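Local coordinates for zinc-binding protein TroA (Treponema pallidum, PDB 1K0F) that binds zinc with high affinity in the periplasm and hands it to the membrane permease of an ABC transporter for import into the cytoplasm, at residues L202-F205 / I206-K210; M263-H266 / N267-I271. One frame throughout, in Å; residues are numbered along the deposited sequence.

Interaction 1: L202-F205 / I206-K210; sequences LAAF and IAQRK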
loop_
_atom_site.group_PDB
_atom_site.type_symbol
_atom_site.label_atom_id
_atom_site.label_comp_id
_atom_site.label_asym_id
_atom_site.label_seq_id
_atom_site.Cartn_x
_atom_site.Cartn_y
_atom_site.Cartn_z
ATOM N N LEU A 202 20.276 -3.145 11.673
ATOM C CA LEU A 202 19.956 -2.796 10.302
ATOM C C LEU A 202 21.040 -1.921 9.692
ATOM O O LEU A 202 21.393 -2.073 8.522
ATOM C CB LEU A 202 18.619 -2.070 10.244
ATOM C CG LEU A 202 18.059 -1.934 8.830
ATOM C CD1 LEU A 202 18.130 -3.281 8.128
ATOM C CD2 LEU A 202 16.633 -1.430 8.895
ATOM N N ALA A 203 21.570 -1.001 10.487
ATOM C CA ALA A 203 22.617 -0.109 10.013
ATOM C C ALA A 203 23.805 -0.937 9.534
ATOM O O ALA A 203 24.236 -0.819 8.390
ATOM C CB ALA A 203 23.041 0.832 11.125
ATOM N N ALA A 204 24.333 -1.779 10.415
ATOM C CA ALA A 204 25.464 -2.620 10.049
ATOM C C ALA A 204 25.077 -3.547 8.904
ATOM O O ALA A 204 25.850 -3.748 7.980
ATOM C CB ALA A 204 25.931 -3.437 11.252
ATOM N N PHE A 205 23.874 -4.107 8.972
ATOM C CA PHE A 205 23.396 -5.016 7.944
ATOM C C PHE A 205 23.573 -4.388 6.575
ATOM O O PHE A 205 24.077 -5.015 5.649
ATOM C CB PHE A 205 21.927 -5.327 8.155
ATOM C CG PHE A 205 21.256 -5.834 6.931
ATOM C CD1 PHE A 205 21.590 -7.089 6.417
ATOM C CD2 PHE A 205 20.302 -5.064 6.278
ATOM C CE1 PHE A 205 20.981 -7.580 5.265
ATOM C CE2 PHE A 205 19.676 -5.533 5.118
ATOM C CZ PHE A 205 20.019 -6.803 4.607
ATOM N N ILE A 206 23.158 -3.133 6.475
ATOM C CA ILE A 206 23.245 -2.369 5.240
ATOM C C ILE A 206 24.709 -2.048 4.921
ATOM O O ILE A 206 25.092 -1.939 3.754
ATOM C CB ILE A 206 22.427 -1.051 5.360
ATOM C CG1 ILE A 206 20.952 -1.372 5.587
ATOM C CG2 ILE A 206 22.572 -0.218 4.098
ATOM C CD1 ILE A 206 20.202 -0.260 6.280
ATOM N N ALA A 207 25.529 -1.905 5.957
ATOM C CA ALA A 207 26.945 -1.595 5.760
ATOM C C ALA A 207 27.728 -2.853 5.389
ATOM O O ALA A 207 28.696 -2.796 4.630
ATOM C CB ALA A 207 27.522 -0.975 7.019
ATOM N N GLN A 208 27.298 -3.982 5.934
ATOM C CA GLN A 208 27.938 -5.249 5.663
ATOM C C GLN A 208 27.637 -5.617 4.215
ATOM O O GLN A 208 28.548 -5.832 3.421
ATOM C CB GLN A 208 27.393 -6.314 6.611
ATOM C CG GLN A 208 28.403 -6.746 7.662
ATOM C CD GLN A 208 27.873 -6.635 9.081
ATOM O OE1 GLN A 208 28.640 -6.420 10.033
ATOM N NE2 GLN A 208 26.560 -6.787 9.236
ATOM N N ARG A 209 26.353 -5.669 3.877
ATOM C CA ARG A 209 25.929 -6.006 2.525
ATOM C C ARG A 209 26.198 -4.852 1.563
ATOM O O ARG A 209 26.040 -4.996 0.351
ATOM C CB ARG A 209 24.440 -6.368 2.517
ATOM C CG ARG A 209 24.023 -7.274 3.670
ATOM C CD ARG A 209 24.422 -8.714 3.413
ATOM N NE ARG A 209 23.949 -9.175 2.112
ATOM C CZ ARG A 209 22.678 -9.447 1.837
ATOM N NH1 ARG A 209 21.755 -9.303 2.774
ATOM N NH2 ARG A 209 22.326 -9.870 0.627
ATOM N N LYS A 210 26.599 -3.707 2.106
ATOM C CA LYS A 210 26.913 -2.529 1.294
ATOM C C LYS A 210 25.788 -2.120 0.336
ATOM O O LYS A 210 25.972 -2.136 -0.873
ATOM C CB LYS A 210 28.192 -2.784 0.485
ATOM C CG LYS A 210 29.484 -2.442 1.206
ATOM C CD LYS A 210 30.212 -3.698 1.650
ATOM C CE LYS A 210 31.096 -3.431 2.869
ATOM N NZ LYS A 210 32.556 -3.379 2.529
#
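Phe205 and Arg209, one helical turn apart, meet where the guanidinium reaches the rim of the ring: NH1 of Arg209 lies 3.1 Å from Phe205 CE1, near the ring plane, and the two flat groups are inclined at 63°. This is an edge contact and not a cation-pi stack over the face. The aliphatic part of the arginine meets the same carbon, Arg209 CG lying 3.4 Å from Phe205 CE1. Bends at chi2 and chi3 fold the arginine back toward the ring, and a salt bridge from NH1 to Glu181 holds its charged end. Three residues earlier in the helix, Leu202 CG packs on Ile206 CD1 at 3.7 Å. The backbone sets both spacings through bonds from Ile206 N to Leu202 O (2.9 Å) and from Arg209 N to Phe205 O (3.0 Å), the latter nearly straight at 169°. Farther out, Leu202 and Phe205 rest on Val165 of strand 163-166, while Ala203 and Ile206 touch Leu228 of helix 225-233. Lys210 then leaves helical geometry with positive phi. Such i to i+4 pairing belongs to the last turns of an amphipathic helix, here helix 196-208, packed against strands 163-166 and 181-184 and against helix 225-233.

Interaction 2: M263-H266 / N267-I271; sequences MVTH and NIDTI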
loop_
_atom_site.group_PDB
_atom_site.type_symbol
_atom_site.label_atom_id
_atom_site.label_comp_id
_atom_site.label_asym_id
_atom_site.label_seq_id
_atom_site.Cartn_x
_atom_site.Cartn_y
_atom_site.Cartn_z
ATOM N N MET A 263 1.787 4.721 -8.664
ATOM C CA MET A 263 2.391 4.675 -7.343
ATOM C C MET A 263 3.381 3.526 -7.275
ATOM O O MET A 263 4.492 3.675 -6.762
ATOM C CB MET A 263 1.324 4.470 -6.269
ATOM C CG MET A 263 1.864 3.861 -4.972
ATOM S SD MET A 263 0.918 2.437 -4.390
ATOM C CE MET A 263 1.084 2.643 -2.592
ATOM N N VAL A 264 2.948 2.375 -7.785
ATOM C CA VAL A 264 3.770 1.166 -7.803
ATOM C C VAL A 264 4.868 1.250 -8.871
ATOM O O VAL A 264 5.962 0.691 -8.707
ATOM C CB VAL A 264 2.902 -0.084 -8.065
ATOM C CG1 VAL A 264 3.781 -1.309 -8.183
ATOM C CG2 VAL A 264 1.900 -0.255 -6.942
ATOM N N THR A 265 4.575 1.947 -9.966
ATOM C CA THR A 265 5.557 2.090 -11.017
ATOM C C THR A 265 6.662 2.922 -10.434
ATOM O O THR A 265 7.838 2.647 -10.651
ATOM C CB THR A 265 4.989 2.808 -12.241
ATOM O OG1 THR A 265 4.068 1.939 -12.908
ATOM C CG2 THR A 265 6.103 3.159 -13.200
ATOM N N HIS A 266 6.281 3.945 -9.682
ATOM C CA HIS A 266 7.266 4.807 -9.067
ATOM C C HIS A 266 8.131 3.969 -8.158
ATOM O O HIS A 266 9.351 4.116 -8.131
ATOM C CB HIS A 266 6.617 5.887 -8.215
ATOM C CG HIS A 266 7.503 6.382 -7.114
ATOM N ND1 HIS A 266 8.314 7.487 -7.253
ATOM C CD2 HIS A 266 7.787 5.856 -5.898
ATOM C CE1 HIS A 266 9.052 7.623 -6.165
ATOM N NE2 HIS A 266 8.755 6.643 -5.336
ATOM N N ASN A 267 7.481 3.095 -7.404
ATOM C CA ASN A 267 8.187 2.250 -6.454
ATOM C C ASN A 267 9.299 1.434 -7.101
ATOM O O ASN A 267 10.475 1.675 -6.836
ATOM C CB ASN A 267 7.186 1.344 -5.722
ATOM C CG ASN A 267 6.600 2.011 -4.461
ATOM O OD1 ASN A 267 6.764 3.217 -4.234
ATOM N ND2 ASN A 267 5.913 1.220 -3.642
ATOM N N ILE A 268 8.939 0.476 -7.953
ATOM C CA ILE A 268 9.933 -0.359 -8.631
ATOM C C ILE A 268 10.932 0.472 -9.425
ATOM O O ILE A 268 12.120 0.148 -9.479
ATOM C CB ILE A 268 9.258 -1.381 -9.590
ATOM C CG1 ILE A 268 10.107 -2.641 -9.660
ATOM C CG2 ILE A 268 9.101 -0.803 -10.994
ATOM C CD1 ILE A 268 10.070 -3.431 -8.395
ATOM N N ASP A 269 10.467 1.549 -10.043
ATOM C CA ASP A 269 11.381 2.377 -10.803
ATOM C C ASP A 269 12.426 2.838 -9.809
ATOM O O ASP A 269 13.563 2.393 -9.838
ATOM C CB ASP A 269 10.641 3.580 -11.400
ATOM C CG ASP A 269 9.840 3.212 -12.634
ATOM O OD1 ASP A 269 9.551 2.017 -12.812
ATOM O OD2 ASP A 269 9.497 4.121 -13.419
ATOM N N THR A 270 12.013 3.715 -8.902
ATOM C CA THR A 270 12.900 4.265 -7.884
ATOM C C THR A 270 13.842 3.248 -7.254
ATOM O O THR A 270 15.043 3.498 -7.122
ATOM C CB THR A 270 12.077 4.919 -6.767
ATOM O OG1 THR A 270 11.447 6.098 -7.282
ATOM C CG2 THR A 270 12.966 5.287 -5.582
ATOM N N ILE A 271 13.297 2.094 -6.881
ATOM C CA ILE A 271 14.084 1.060 -6.222
ATOM C C ILE A 271 15.189 0.461 -7.077
ATOM O O ILE A 271 16.372 0.655 -6.784
ATOM C CB ILE A 271 13.179 -0.069 -5.693
ATOM C CG1 ILE A 271 12.319 0.459 -4.543
ATOM C CG2 ILE A 271 14.025 -1.247 -5.200
ATOM C CD1 ILE A 271 11.281 -0.513 -4.082
#
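The imidazole of His266 carries the hydroxyl of Thr270 over one face, with OG1 3.0 Å above the ring plane and displaced toward the rim, where its nearest ring atom is CE1. Thr270 CB follows over the same face, 4.2 Å from the ring centroid and 22° off the normal, which makes a CH-pi contact. At the edge, in the plane of the ring, stands Asn267 OD1, 3.3 Å from His266 CD2; the amide and imidazole planes are turned 60° from each other. His266 swings its ring past its own carbonyl because CG is anti to the backbone N (chi1 154°), and this brings the face over the next turn.

The same threonine also grips the backbone. His266 O accepts both Thr270 N, at 2.8 Å, and Thr270 OG1, at 3.0 Å, the two donors arriving from opposite faces of the carbonyl plane. The hydroxyl sits well above that plane. This is the familiar way in which a threonine inside an alpha helix satisfies its hydroxyl, by bonding to the carbonyl four residues back, and here it ties together two turns of helix 260-273.

Thr265 and Asp269 lie side by side on another flank, pointing the same way, though the exact place of the carboxylate is less sure. Asp269 OD1 is hydrogen-bonded to Tyr149 OH of helix 129-156, whose Val150 also meets Val264 and Ile268. Outward from the ring, His266 NE2 bonds to Glu244 O and the imidazole meets Phe246 edge-to-face, while Asn267 OD1 accepts from Phe246 N. Glu244 lies on strand 240-245 and Phe246 just beyond it, two residues before the zinc-binding Asp248.

How the interactions relate
Interaction 1 closes before interaction 2 opens along the chain, and each is confined to a single helix: 196-208 for the first, 260-273 for the second. Their centres stand 23 Å apart and their nearest atoms about 12 Å, so they never touch. Interaction 1 is peripheral, its centre about 26 Å from that of the chain; the centre of interaction 2 is about 12 Å from it, beside the long helix 129-156. Both helices pack on strands between residues 163 and 245, in the half of the chain that supplies the zinc-binding His168 and Asp248. In this metal-free structure the side chain of Leu202 is about 9 Å from that of His168, and that of Met263 lies near Asp248, about 7 Å away, without touching it.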